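Local coordinates for protein putative glucose-6-phosphate 1-epimerase (Salmonella typhimurium, PDB 2HTA) that probably interconverts the alpha and beta anomers of glucose 6-phosphate and related hexose 6-phosphates, as a mutarotase of the aldose 1-epimerase superfamily, at residues H110-N115 with E140-Y145; S54-L57 with L62-W65; P97-A102 with V284-P289; P31-R36 with N128-T133; E27-V32 with W118-H123. One frame throughout, in Å; residues are numbered along the deposited sequence.

Interaction 1. Residues H110-N115 with E140-Y145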
# COMPACT_ATOMS: atom_id res chain seq x y z
N HIS A 110 -9.45 7.28 3.73
CA HIS A 110 -9.00 5.88 3.48
C HIS A 110 -9.51 4.87 4.50
O HIS A 110 -8.84 3.85 4.79
CB HIS A 110 -7.47 5.81 3.35
CG HIS A 110 -6.92 6.72 2.29
ND1 HIS A 110 -7.49 6.83 1.03
CD2 HIS A 110 -5.87 7.57 2.30
CE1 HIS A 110 -6.81 7.71 0.32
NE2 HIS A 110 -5.82 8.18 1.07
N GLY A 111 -10.72 5.12 5.04
CA GLY A 111 -11.37 4.12 5.87
C GLY A 111 -10.89 4.00 7.29
O GLY A 111 -10.36 4.97 7.87
N PHE A 112 -11.02 2.81 7.87
CA PHE A 112 -10.55 2.56 9.24
C PHE A 112 -9.74 1.25 9.40
O PHE A 112 -9.16 0.99 10.45
CB PHE A 112 -11.72 2.63 10.23
CG PHE A 112 -12.81 1.67 9.92
CD1 PHE A 112 -13.99 2.13 9.34
CD2 PHE A 112 -12.68 0.30 10.17
CE1 PHE A 112 -15.03 1.26 9.07
CE2 PHE A 112 -13.73 -0.59 9.90
CZ PHE A 112 -14.91 -0.10 9.31
N ALA A 113 -9.72 0.42 8.36
CA ALA A 113 -8.98 -0.87 8.48
C ALA A 113 -7.48 -0.70 8.74
O ALA A 113 -6.87 -1.52 9.43
CB ALA A 113 -9.23 -1.70 7.23
N ARG A 114 -6.89 0.40 8.26
CA ARG A 114 -5.44 0.64 8.41
C ARG A 114 -5.08 1.05 9.82
O ARG A 114 -3.89 1.18 10.19
CB ARG A 114 -4.98 1.67 7.38
CG ARG A 114 -5.63 3.08 7.53
CD ARG A 114 -5.13 3.92 6.41
NE ARG A 114 -5.60 5.30 6.47
CZ ARG A 114 -4.92 6.35 6.06
NH1 ARG A 114 -3.68 6.20 5.58
NH2 ARG A 114 -5.47 7.58 6.16
N ASN A 115 -6.11 1.34 10.62
CA ASN A 115 -5.92 1.82 12.01
C ASN A 115 -6.09 0.74 13.07
O ASN A 115 -5.72 0.95 14.25
CB ASN A 115 -6.92 2.95 12.33
CG ASN A 115 -6.86 4.11 11.34
OD1 ASN A 115 -7.58 4.12 10.32
ND2 ASN A 115 -5.97 5.05 11.59
N GLU A 140 -17.98 -4.74 18.39
CA GLU A 140 -18.86 -3.69 18.88
C GLU A 140 -18.27 -2.31 18.64
O GLU A 140 -18.99 -1.35 18.27
CB GLU A 140 -19.13 -3.89 20.38
CG GLU A 140 -19.96 -2.70 20.94
CD GLU A 140 -20.32 -2.89 22.42
OE1 GLU A 140 -20.21 -4.03 22.92
OE2 GLU A 140 -20.74 -1.88 23.05
N ALA A 141 -16.95 -2.17 18.83
CA ALA A 141 -16.30 -0.89 18.52
C ALA A 141 -16.45 -0.40 17.05
O ALA A 141 -16.79 0.76 16.80
CB ALA A 141 -14.83 -0.92 18.92
N THR A 142 -16.22 -1.28 16.07
CA THR A 142 -16.36 -0.84 14.69
C THR A 142 -17.79 -0.58 14.33
O THR A 142 -18.08 0.36 13.56
CB THR A 142 -15.73 -1.86 13.66
OG1 THR A 142 -16.50 -3.05 13.64
CG2 THR A 142 -14.24 -2.20 14.06
N ARG A 143 -18.70 -1.43 14.82
CA ARG A 143 -20.11 -1.22 14.56
C ARG A 143 -20.66 0.10 15.11
O ARG A 143 -21.70 0.55 14.72
CB ARG A 143 -20.95 -2.36 15.12
CG ARG A 143 -20.73 -3.67 14.37
CD ARG A 143 -21.78 -4.68 14.81
NE ARG A 143 -21.74 -4.98 16.25
CZ ARG A 143 -21.01 -5.97 16.77
NH1 ARG A 143 -21.09 -6.23 18.06
NH2 ARG A 143 -20.21 -6.71 15.99
N LYS A 144 -19.93 0.71 16.02
CA LYS A 144 -20.34 1.98 16.59
C LYS A 144 -20.34 3.05 15.52
O LYS A 144 -21.28 3.84 15.44
CB LYS A 144 -19.41 2.35 17.73
CG LYS A 144 -20.07 3.31 18.68
CD LYS A 144 -19.11 3.74 19.79
CE LYS A 144 -19.57 5.04 20.44
NZ LYS A 144 -18.76 5.26 21.69
N TYR A 145 -19.32 3.03 14.65
CA TYR A 145 -19.22 4.03 13.58
C TYR A 145 -19.48 3.49 12.18
O TYR A 145 -19.62 4.29 11.26
CB TYR A 145 -17.87 4.78 13.63
CG TYR A 145 -16.66 3.90 13.75
CD1 TYR A 145 -16.13 3.24 12.62
CD2 TYR A 145 -16.01 3.73 14.97
CE1 TYR A 145 -15.03 2.42 12.73
CE2 TYR A 145 -14.87 2.92 15.08
CZ TYR A 145 -14.40 2.26 13.93
OH TYR A 145 -13.29 1.42 14.03

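Interaction 2. Residues S54-L57 with L62-W65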
# COMPACT_ATOMS: atom_id res chain seq x y z
N SER A 54 8.45 -6.77 5.89
CA SER A 54 7.96 -6.63 7.28
C SER A 54 6.57 -6.03 7.21
O SER A 54 6.22 -5.36 6.23
CB SER A 54 8.89 -5.70 8.10
OG SER A 54 9.08 -4.42 7.49
N PHE A 55 5.81 -6.26 8.27
CA PHE A 55 4.42 -5.87 8.33
C PHE A 55 4.16 -5.30 9.72
O PHE A 55 4.79 -5.71 10.68
CB PHE A 55 3.56 -7.11 8.25
CG PHE A 55 3.61 -7.84 6.94
CD1 PHE A 55 2.63 -7.64 5.96
CD2 PHE A 55 4.62 -8.78 6.71
CE1 PHE A 55 2.71 -8.35 4.73
CE2 PHE A 55 4.69 -9.49 5.50
CZ PHE A 55 3.73 -9.29 4.53
N ALA A 56 3.17 -4.41 9.84
CA ALA A 56 2.58 -4.18 11.15
C ALA A 56 1.29 -5.00 11.20
O ALA A 56 0.52 -5.06 10.20
CB ALA A 56 2.26 -2.67 11.34
N LEU A 57 1.00 -5.55 12.39
CA LEU A 57 -0.31 -6.16 12.63
C LEU A 57 -1.38 -5.10 12.47
O LEU A 57 -2.49 -5.41 11.97
CB LEU A 57 -0.44 -6.80 14.02
CG LEU A 57 0.40 -8.08 14.17
CD1 LEU A 57 0.36 -8.60 15.61
CD2 LEU A 57 -0.10 -9.20 13.19
N LEU A 62 1.83 -3.83 5.05
CA LEU A 62 3.13 -4.17 4.50
C LEU A 62 4.00 -2.91 4.52
O LEU A 62 3.73 -1.96 3.86
CB LEU A 62 2.94 -4.72 3.07
CG LEU A 62 4.22 -5.10 2.30
CD1 LEU A 62 5.06 -6.21 2.97
CD2 LEU A 62 3.79 -5.52 0.85
N LEU A 63 5.08 -2.95 5.29
CA LEU A 63 5.97 -1.81 5.49
C LEU A 63 7.13 -1.79 4.50
O LEU A 63 7.58 -0.71 4.08
CB LEU A 63 6.61 -1.94 6.88
CG LEU A 63 5.64 -2.06 8.05
CD1 LEU A 63 6.30 -2.30 9.39
CD2 LEU A 63 4.79 -0.76 8.09
N SER A 64 7.60 -2.97 4.10
CA SER A 64 8.83 -3.02 3.26
C SER A 64 8.87 -4.36 2.54
O SER A 64 8.31 -5.33 3.03
CB SER A 64 10.12 -2.83 4.11
OG SER A 64 10.38 -3.95 4.95
N TRP A 65 9.57 -4.40 1.40
CA TRP A 65 9.75 -5.62 0.64
C TRP A 65 11.02 -5.38 -0.18
O TRP A 65 11.13 -4.41 -0.93
CB TRP A 65 8.52 -5.90 -0.29
CG TRP A 65 8.80 -7.01 -1.28
CD1 TRP A 65 9.24 -8.30 -0.99
CD2 TRP A 65 8.76 -6.91 -2.72
NE1 TRP A 65 9.38 -9.01 -2.16
CE2 TRP A 65 9.16 -8.17 -3.23
CE3 TRP A 65 8.42 -5.87 -3.62
CZ2 TRP A 65 9.25 -8.44 -4.62
CZ3 TRP A 65 8.48 -6.14 -5.01
CH2 TRP A 65 8.92 -7.41 -5.49

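Interaction 3. Residues P97-A102 with V284-P289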
# COMPACT_ATOMS: atom_id res chain seq x y z
N PRO A 97 -13.30 0.72 4.60
CA PRO A 97 -14.21 0.52 3.48
C PRO A 97 -14.50 1.79 2.66
O PRO A 97 -15.51 1.81 1.95
CB PRO A 97 -15.48 0.01 4.19
CG PRO A 97 -15.52 0.82 5.49
CD PRO A 97 -14.05 1.08 5.84
N TRP A 98 -13.65 2.82 2.72
CA TRP A 98 -13.71 3.88 1.71
C TRP A 98 -12.34 4.32 1.29
O TRP A 98 -11.38 4.13 2.03
CB TRP A 98 -14.60 5.10 2.12
CG TRP A 98 -14.06 5.85 3.32
CD1 TRP A 98 -13.16 6.90 3.33
CD2 TRP A 98 -14.37 5.57 4.68
NE1 TRP A 98 -12.91 7.30 4.62
CE2 TRP A 98 -13.64 6.51 5.48
CE3 TRP A 98 -15.25 4.67 5.31
CZ2 TRP A 98 -13.71 6.53 6.88
CZ3 TRP A 98 -15.32 4.69 6.72
CH2 TRP A 98 -14.55 5.61 7.48
N PHE A 99 -12.25 4.83 0.08
CA PHE A 99 -11.02 5.40 -0.44
C PHE A 99 -11.17 6.94 -0.42
O PHE A 99 -12.23 7.47 -0.79
CB PHE A 99 -10.79 4.92 -1.89
CG PHE A 99 -9.62 5.60 -2.55
CD1 PHE A 99 -8.31 5.36 -2.09
CD2 PHE A 99 -9.81 6.52 -3.57
CE1 PHE A 99 -7.21 6.00 -2.70
CE2 PHE A 99 -8.72 7.17 -4.16
CZ PHE A 99 -7.41 6.87 -3.71
N GLY A 100 -10.13 7.62 0.02
CA GLY A 100 -10.04 9.09 -0.05
C GLY A 100 -10.78 9.73 1.13
O GLY A 100 -11.11 9.07 2.10
N PRO A 101 -11.09 11.02 1.03
CA PRO A 101 -11.74 11.71 2.16
C PRO A 101 -13.05 11.09 2.60
O PRO A 101 -13.85 10.66 1.74
CB PRO A 101 -11.93 13.14 1.62
CG PRO A 101 -10.93 13.30 0.59
CD PRO A 101 -10.82 11.92 -0.12
N ALA A 102 -13.29 10.97 3.90
CA ALA A 102 -14.54 10.39 4.44
C ALA A 102 -15.72 11.21 4.01
O ALA A 102 -15.63 12.44 3.99
CB ALA A 102 -14.53 10.38 5.95
N VAL A 284 -7.02 0.70 -7.14
CA VAL A 284 -8.14 1.48 -6.56
C VAL A 284 -9.50 1.03 -7.07
O VAL A 284 -9.64 0.67 -8.23
CB VAL A 284 -7.92 3.01 -6.82
CG1 VAL A 284 -9.14 3.88 -6.37
CG2 VAL A 284 -6.63 3.53 -6.11
N TYR A 285 -10.52 1.06 -6.20
CA TYR A 285 -11.88 0.82 -6.66
C TYR A 285 -12.67 2.00 -6.08
O TYR A 285 -13.09 1.93 -4.96
CB TYR A 285 -12.39 -0.50 -6.13
CG TYR A 285 -13.53 -1.04 -6.99
CD1 TYR A 285 -13.36 -2.19 -7.78
CD2 TYR A 285 -14.74 -0.35 -7.09
CE1 TYR A 285 -14.39 -2.71 -8.64
CE2 TYR A 285 -15.81 -0.86 -7.94
CZ TYR A 285 -15.63 -2.04 -8.68
OH TYR A 285 -16.65 -2.55 -9.48
N ALA A 286 -12.71 3.12 -6.81
CA ALA A 286 -13.26 4.39 -6.22
C ALA A 286 -14.44 5.01 -7.05
O ALA A 286 -15.38 5.58 -6.48
CB ALA A 286 -12.19 5.43 -6.01
N THR A 287 -14.35 4.96 -8.37
CA THR A 287 -15.32 5.71 -9.19
C THR A 287 -16.73 5.05 -9.25
O THR A 287 -17.68 5.65 -9.80
CB THR A 287 -14.77 6.00 -10.62
OG1 THR A 287 -14.39 4.77 -11.22
CG2 THR A 287 -13.55 6.83 -10.60
N ALA A 288 -16.86 3.85 -8.71
CA ALA A 288 -18.15 3.23 -8.47
C ALA A 288 -17.92 2.36 -7.24
O ALA A 288 -16.79 2.04 -6.94
CB ALA A 288 -18.58 2.34 -9.68
N PRO A 289 -18.99 1.96 -6.54
CA PRO A 289 -18.79 1.09 -5.39
C PRO A 289 -18.74 -0.39 -5.75
O PRO A 289 -19.35 -0.83 -6.72
CB PRO A 289 -20.03 1.39 -4.54
CG PRO A 289 -21.08 1.55 -5.54
CD PRO A 289 -20.42 2.31 -6.69

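Interaction 4. Residues P31-R36 with N128-T133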
# COMPACT_ATOMS: atom_id res chain seq x y z
N PRO A 31 11.52 -20.40 11.14
CA PRO A 31 12.89 -19.94 10.96
C PRO A 31 13.01 -18.57 10.27
O PRO A 31 14.01 -17.87 10.47
CB PRO A 31 13.53 -21.05 10.06
CG PRO A 31 12.69 -22.27 10.38
CD PRO A 31 11.31 -21.74 10.56
N VAL A 32 12.01 -18.15 9.47
CA VAL A 32 12.15 -16.88 8.78
C VAL A 32 11.23 -15.77 9.29
O VAL A 32 11.42 -14.63 8.93
CB VAL A 32 12.02 -17.01 7.26
CG1 VAL A 32 13.01 -18.07 6.73
CG2 VAL A 32 10.60 -17.40 6.94
N LEU A 33 10.25 -16.13 10.10
CA LEU A 33 9.19 -15.22 10.55
C LEU A 33 9.34 -15.01 12.03
O LEU A 33 9.37 -15.96 12.80
CB LEU A 33 7.83 -15.86 10.34
CG LEU A 33 7.11 -15.72 8.99
CD1 LEU A 33 5.76 -16.48 9.05
CD2 LEU A 33 6.95 -14.26 8.58
N SER A 34 9.36 -13.75 12.43
CA SER A 34 9.44 -13.40 13.84
C SER A 34 8.48 -12.27 14.12
O SER A 34 8.12 -11.53 13.20
CB SER A 34 10.87 -12.95 14.21
OG SER A 34 11.26 -11.76 13.50
N ARG A 35 8.01 -12.20 15.36
CA ARG A 35 7.39 -10.98 15.87
C ARG A 35 8.37 -10.07 16.64
O ARG A 35 9.20 -10.54 17.47
CB ARG A 35 6.19 -11.27 16.76
CG ARG A 35 5.72 -9.92 17.41
CD ARG A 35 4.45 -9.97 18.18
NE ARG A 35 4.48 -10.78 19.42
CZ ARG A 35 4.64 -10.33 20.66
NH1 ARG A 35 4.87 -9.04 20.95
NH2 ARG A 35 4.60 -11.23 21.65
N ARG A 36 8.30 -8.77 16.36
CA ARG A 36 9.17 -7.78 17.02
C ARG A 36 8.24 -6.63 17.36
O ARG A 36 7.04 -6.69 17.08
CB ARG A 36 10.28 -7.34 16.06
CG ARG A 36 10.88 -8.56 15.34
CD ARG A 36 12.27 -8.30 14.76
NE ARG A 36 12.69 -9.37 13.86
CZ ARG A 36 13.83 -9.34 13.21
NH1 ARG A 36 14.66 -8.33 13.45
NH2 ARG A 36 14.17 -10.32 12.34
N ASN A 128 11.34 -20.42 -1.74
CA ASN A 128 11.16 -19.26 -2.64
C ASN A 128 10.63 -17.99 -1.89
O ASN A 128 10.91 -16.87 -2.29
CB ASN A 128 10.19 -19.58 -3.78
CG ASN A 128 10.70 -20.69 -4.66
OD1 ASN A 128 11.90 -20.76 -4.90
ND2 ASN A 128 9.84 -21.54 -5.13
N GLY A 129 9.90 -18.20 -0.80
CA GLY A 129 9.45 -17.02 -0.05
C GLY A 129 8.39 -17.43 0.94
O GLY A 129 8.39 -18.60 1.39
N VAL A 130 7.47 -16.49 1.29
CA VAL A 130 6.53 -16.71 2.39
C VAL A 130 5.14 -16.24 1.98
O VAL A 130 5.02 -15.26 1.22
CB VAL A 130 6.98 -15.94 3.67
CG1 VAL A 130 6.05 -16.28 4.84
CG2 VAL A 130 8.40 -16.33 4.07
N MET A 131 4.11 -16.94 2.42
CA MET A 131 2.71 -16.48 2.22
C MET A 131 2.13 -16.18 3.56
O MET A 131 2.36 -16.95 4.49
CB MET A 131 1.86 -17.63 1.63
CG MET A 131 2.29 -18.15 0.24
SD MET A 131 1.20 -19.62 -0.19
CE MET A 131 -0.47 -18.89 -0.06
N LEU A 132 1.31 -15.12 3.67
CA LEU A 132 0.73 -14.78 4.98
C LEU A 132 -0.72 -14.33 4.77
O LEU A 132 -1.02 -13.68 3.76
CB LEU A 132 1.47 -13.60 5.63
CG LEU A 132 2.98 -13.68 5.92
CD1 LEU A 132 3.74 -13.19 4.70
CD2 LEU A 132 3.27 -12.76 7.12
N THR A 133 -1.58 -14.68 5.73
CA THR A 133 -2.98 -14.23 5.68
C THR A 133 -3.27 -13.53 6.98
O THR A 133 -3.10 -14.11 8.04
CB THR A 133 -3.90 -15.38 5.59
OG1 THR A 133 -3.63 -16.12 4.39
CG2 THR A 133 -5.33 -14.88 5.52

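Interaction 5. Residues E27-V32 with W118-H123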
# COMPACT_ATOMS: atom_id res chain seq x y z
N GLU A 27 9.13 -13.16 19.50
CA GLU A 27 8.79 -14.54 19.28
C GLU A 27 9.23 -14.98 17.89
O GLU A 27 9.00 -14.26 16.92
CB GLU A 27 7.31 -14.86 19.49
CG GLU A 27 6.42 -13.77 19.18
CD GLU A 27 5.01 -14.10 19.50
OE1 GLU A 27 4.56 -13.65 20.56
OE2 GLU A 27 4.37 -14.82 18.71
N GLN A 28 9.86 -16.13 17.85
CA GLN A 28 10.27 -16.73 16.61
C GLN A 28 9.08 -17.57 16.16
O GLN A 28 8.78 -18.60 16.78
CB GLN A 28 11.47 -17.63 16.83
CG GLN A 28 12.19 -18.04 15.51
CD GLN A 28 12.90 -16.85 14.87
OE1 GLN A 28 13.59 -16.08 15.55
NE2 GLN A 28 12.78 -16.72 13.54
N LEU A 29 8.41 -17.18 15.08
CA LEU A 29 7.23 -17.99 14.60
C LEU A 29 7.71 -19.21 13.82
O LEU A 29 7.18 -20.33 14.01
CB LEU A 29 6.29 -17.14 13.72
CG LEU A 29 5.40 -16.10 14.47
CD1 LEU A 29 6.10 -14.82 14.76
CD2 LEU A 29 4.15 -15.77 13.58
N THR A 30 8.66 -18.98 12.92
CA THR A 30 9.28 -19.99 12.06
C THR A 30 10.71 -19.58 11.84
O THR A 30 11.13 -18.51 12.29
CB THR A 30 8.56 -20.09 10.66
OG1 THR A 30 8.91 -18.95 9.87
CG2 THR A 30 7.07 -20.21 10.79
N PRO A 31 11.52 -20.40 11.14
CA PRO A 31 12.89 -19.94 10.96
C PRO A 31 13.01 -18.57 10.27
O PRO A 31 14.01 -17.87 10.47
CB PRO A 31 13.53 -21.05 10.06
CG PRO A 31 12.69 -22.27 10.38
CD PRO A 31 11.31 -21.74 10.56
N VAL A 32 12.01 -18.15 9.47
CA VAL A 32 12.15 -16.88 8.78
C VAL A 32 11.23 -15.77 9.29
O VAL A 32 11.42 -14.63 8.93
CB VAL A 32 12.02 -17.01 7.26
CG1 VAL A 32 13.01 -18.07 6.73
CG2 VAL A 32 10.60 -17.40 6.94
N TRP A 118 -4.95 -6.30 13.07
CA TRP A 118 -5.36 -7.56 12.39
C TRP A 118 -4.62 -8.77 12.99
O TRP A 118 -3.50 -8.67 13.47
CB TRP A 118 -5.00 -7.56 10.90
CG TRP A 118 -5.62 -6.47 10.05
CD1 TRP A 118 -5.70 -5.12 10.36
CD2 TRP A 118 -6.16 -6.61 8.73
NE1 TRP A 118 -6.28 -4.43 9.31
CE2 TRP A 118 -6.57 -5.31 8.29
CE3 TRP A 118 -6.37 -7.70 7.89
CZ2 TRP A 118 -7.13 -5.07 7.01
CZ3 TRP A 118 -6.93 -7.47 6.60
CH2 TRP A 118 -7.32 -6.17 6.18
N ALA A 119 -5.24 -9.94 12.87
CA ALA A 119 -4.64 -11.16 13.40
C ALA A 119 -3.83 -11.76 12.25
O ALA A 119 -4.24 -11.67 11.11
CB ALA A 119 -5.77 -12.14 13.85
N LEU A 120 -2.71 -12.35 12.54
CA LEU A 120 -2.06 -13.19 11.56
C LEU A 120 -2.65 -14.57 11.68
O LEU A 120 -2.37 -15.34 12.63
CB LEU A 120 -0.55 -13.19 11.81
CG LEU A 120 0.29 -14.22 11.04
CD1 LEU A 120 0.16 -13.85 9.54
CD2 LEU A 120 1.77 -14.21 11.42
N LYS A 121 -3.51 -14.92 10.70
CA LYS A 121 -4.32 -16.11 10.76
C LYS A 121 -3.56 -17.32 10.23
O LYS A 121 -3.75 -18.44 10.76
CB LYS A 121 -5.58 -15.90 9.90
CG LYS A 121 -6.61 -16.96 9.98
CD LYS A 121 -7.75 -16.69 8.96
CE LYS A 121 -8.94 -17.64 9.22
NZ LYS A 121 -9.39 -17.61 10.68
N ALA A 122 -2.75 -17.13 9.20
CA ALA A 122 -2.07 -18.29 8.56
C ALA A 122 -0.82 -17.85 7.87
O ALA A 122 -0.68 -16.68 7.55
CB ALA A 122 -3.00 -19.00 7.57
N HIS A 123 0.06 -18.82 7.59
CA HIS A 123 1.23 -18.54 6.81
C HIS A 123 1.84 -19.86 6.41
O HIS A 123 1.57 -20.87 7.02
CB HIS A 123 2.24 -17.67 7.63
CG HIS A 123 2.57 -18.24 8.97
ND1 HIS A 123 3.65 -19.09 9.16
CD2 HIS A 123 1.98 -18.10 10.18
CE1 HIS A 123 3.68 -19.47 10.43
NE2 HIS A 123 2.69 -18.86 11.07

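Interaction 1. Residues H110-N115 with E140-Y145
An edge-to-face aromatic pair, Phe112 with Tyr145, joins the long loop between strands 94-95 and 119-125 to the short helix 140-145 that follows strand 130-137. Tyr145 turns its edge to the face of Phe112: the ring centroids lie 5.1 Å apart and the planes meet at 73°, a T-shaped stack. The touching atom on the helix side is CE1 of Tyr145, which sits over one face of Phe112, displaced toward the rim, and comes 3.6 Å from Phe112 CD1 and 3.7 Å from Phe112 CG. The OH of Tyr145 passes by more loosely, 4.1 Å from Phe112 CD2. Both rings start from the same first torsion, CG lodged between the backbone N and the carbonyl carbon (chi1 57° for Phe112, 49° for Tyr145), and from there the two side chains run obliquely across one another. Thr142, one helical turn before Tyr145, adds its CB at 4.4 Å from Phe112 CE2; its hydroxyl is turned to other work, hydrogen-bonded to the backbone N of Ser139. Behind Phe112 the packing continues onto Pro97 and Trp98, and backbone bonds tie Phe112 and Ala113 to Trp96. The loop goes on to Arg114, which binds substrate by similarity, but the stack itself lies away from that site. No hydrogen bond crosses, so between these segments the contact rests on dispersion and probably on the weak electrostatics of a T-shaped pair, in which the slightly positive C-H rim of the tyrosine meets the electron-rich face of the phenylalanine.

Interaction 2. Residues S54-L57 with L62-W65
Ser54 and Ser64 face each other across the antiparallel hairpin of strands 51-56 and 61-67, at a classic beta bulge in which Leu63 and Ser64 together oppose Ser54. The carbonyl O of Ser54 takes both amides of the bulge, a good bond from Leu63 N at 2.8 Å and a weak one from Ser64 N at 3.5 Å, while Ser54 N gives to Ser64 O. Beyond the bulge the register has shifted by one residue, and Phe55 pairs with Leu62 as a non-hydrogen-bonded pair.

Leu62 can be followed outward from the backbone. Its CB lies 4.0 Å from Phe55 CE1, beyond the rim of the ring and on the same side of its plane as CD1. CG stands anti to the backbone N (chi1 178°), which carries the branch across toward Phe55. CD1 then reaches over one face of that ring, 3.9 Å from the centroid and 23° off the normal, a CH-pi contact; the same methyl also brushes the carbonyl O of Ser54. Phe134 and Phe156 adjoin the Phe55 ring from the neighbouring sheet, placing this pair in the core between sheets.

Leu63 lies along the opposite backbone, its CB against Ser54 and its CD1 3.7 Å from Phe55 C, next to Ala56. On the face carrying the serines, against helix 14-22, the hydroxyls Ser54 OG and Ser64 OG share a hydrogen bond of 2.9 Å.

Interaction 3. Residues P97-A102 with V284-P289
Phe99, on the loop after strand 94-95, lays its ring against the end of strand 278-286 in the large antiparallel beta fold of the galactose mutarotase superfamily, close to the presumed active site. The phenylalanine and Val284 side chains cross at about a right angle. CG1 of Val284 stands over one face of the ring, 4.1 Å from the centroid and 18° off its normal, so this is a CH-pi contact made by a single methyl; CG2, the other branch, only reaches the far end, 4.2 Å from Phe99 CZ. The ring gets there because Phe99 CG is anti to its own backbone N (chi1 174°), extending the side chain toward the strand. Ala286, two residues on and with its CB likewise directed at the loop, meets the ring obliquely.

The chain turns a corner just after Ala286. Val255 of strand 253-258 and Ala177 of strand 172-183 also pack on both Phe99 and Val284, while the ring of His110 meets that of Phe99. The side chain of Phe99 lies about 3 Å from that of Glu282 and about 5 Å from that of His179 (nearest atoms), both inferred to be catalytic. Across the two segments the shortest approach is Phe99 CD2 to Ala286 CB, 3.6 Å.

Interaction 4. Residues P31-R36 with N128-T133
With CG1 trans to the backbone N (chi1 -175°), Val130 splits its two methyls between Val32 and Leu33: CG2 meets the valine and CG1 the leucine. On the other side, Val32 has CG2 wedged between its backbone N and carbonyl carbon (chi1, measured to CG1, is -54°), and this methyl comes 3.8 Å from Val130 CG2. The two valines slide past one another in opposite directions, touching by these methyls alone. Leu33 fans its branches in the same way. Its CD1 lies 4.2 Å from Val130 CG1, and its CD2 reaches further along the strand to Leu132 CD2, also at 4.2 Å.

No hydrogen bond links the segments, and the nearest CA atoms, those of Val32 and Val130, are 8.5 Å apart, a spacing of layers rather than of paired strands. Val46 of strand 41-48 touches both Leu33 and Val130, and Val158 of the neighbouring strand 151-158 packs beside Val130. Aliphatic branches meeting methyl to methyl from facing strands are the mark of two beta sheets packed face to face, as in a beta sandwich.

Interaction 5. Residues E27-V32 with W118-H123
Leu29 and Thr30, the two residues of a classic beta bulge opposite Leu33, meet Leu120 and His123 of edge strand 119-125, so an irregular end of the five-stranded antiparallel sheet, and not a regular strand, makes the contact with the nine-stranded one. An ST turn follows the bulge, with Val32 N bonded to Thr30 OG1 at 3.2 Å. The side chain of Gln28 braces the same bend: its NE2 gives Thr30 O a bond of 2.7 Å, almost straight at 174° and lying in both the carbonyl and the amide planes.

The bend sends two side chains across. Leu29 and Leu120 reach toward each other tip to tip, meeting through their CD2 methyls at 3.6 Å; chi1 of 169° in Leu120 places CG opposite the backbone N and stretches the leucine out toward its partner. Leu29 CD2 also approaches His123 NE2 obliquely, at 4.2 Å. Thr30 and His123 run past each other in opposite directions, and the threonine uses its methyl here, since its hydroxyl is hydrogen-bonded to Glu125 OE1 as well as to the turn.

Strand 119-125 has a bulge of its own, where Lys121 and Ala122 both face Thr133. No hydrogen bond crosses this surface contact; its closest approach is Thr30 CG2 to His123 CE1, 3.5 Å.

Overall arrangement
Interactions 2, 4 and 5 lie on the same side of the chain's centre; interaction 2 is within a hairpin, while 4 and 5 link two sheets. Interactions 4 and 5, with centres 6 Å apart, share Pro31 and Val32; Arg35 and Glu27 form a salt bridge between them. Interaction 2 meets interaction 4 where Phe55 packs on Leu132, and interaction 5 through a probable Leu57 O to Trp118 N bond. Trp118 NE1 in turn probably bonds Ala113 O of interaction 1. Interaction 3 lies beside the inferred active site, His179 and Glu282, and interaction 1 reaches it through His110 of its loop, which touches Phe99. The centres of interactions 3 and 4 are about 31 Å apart.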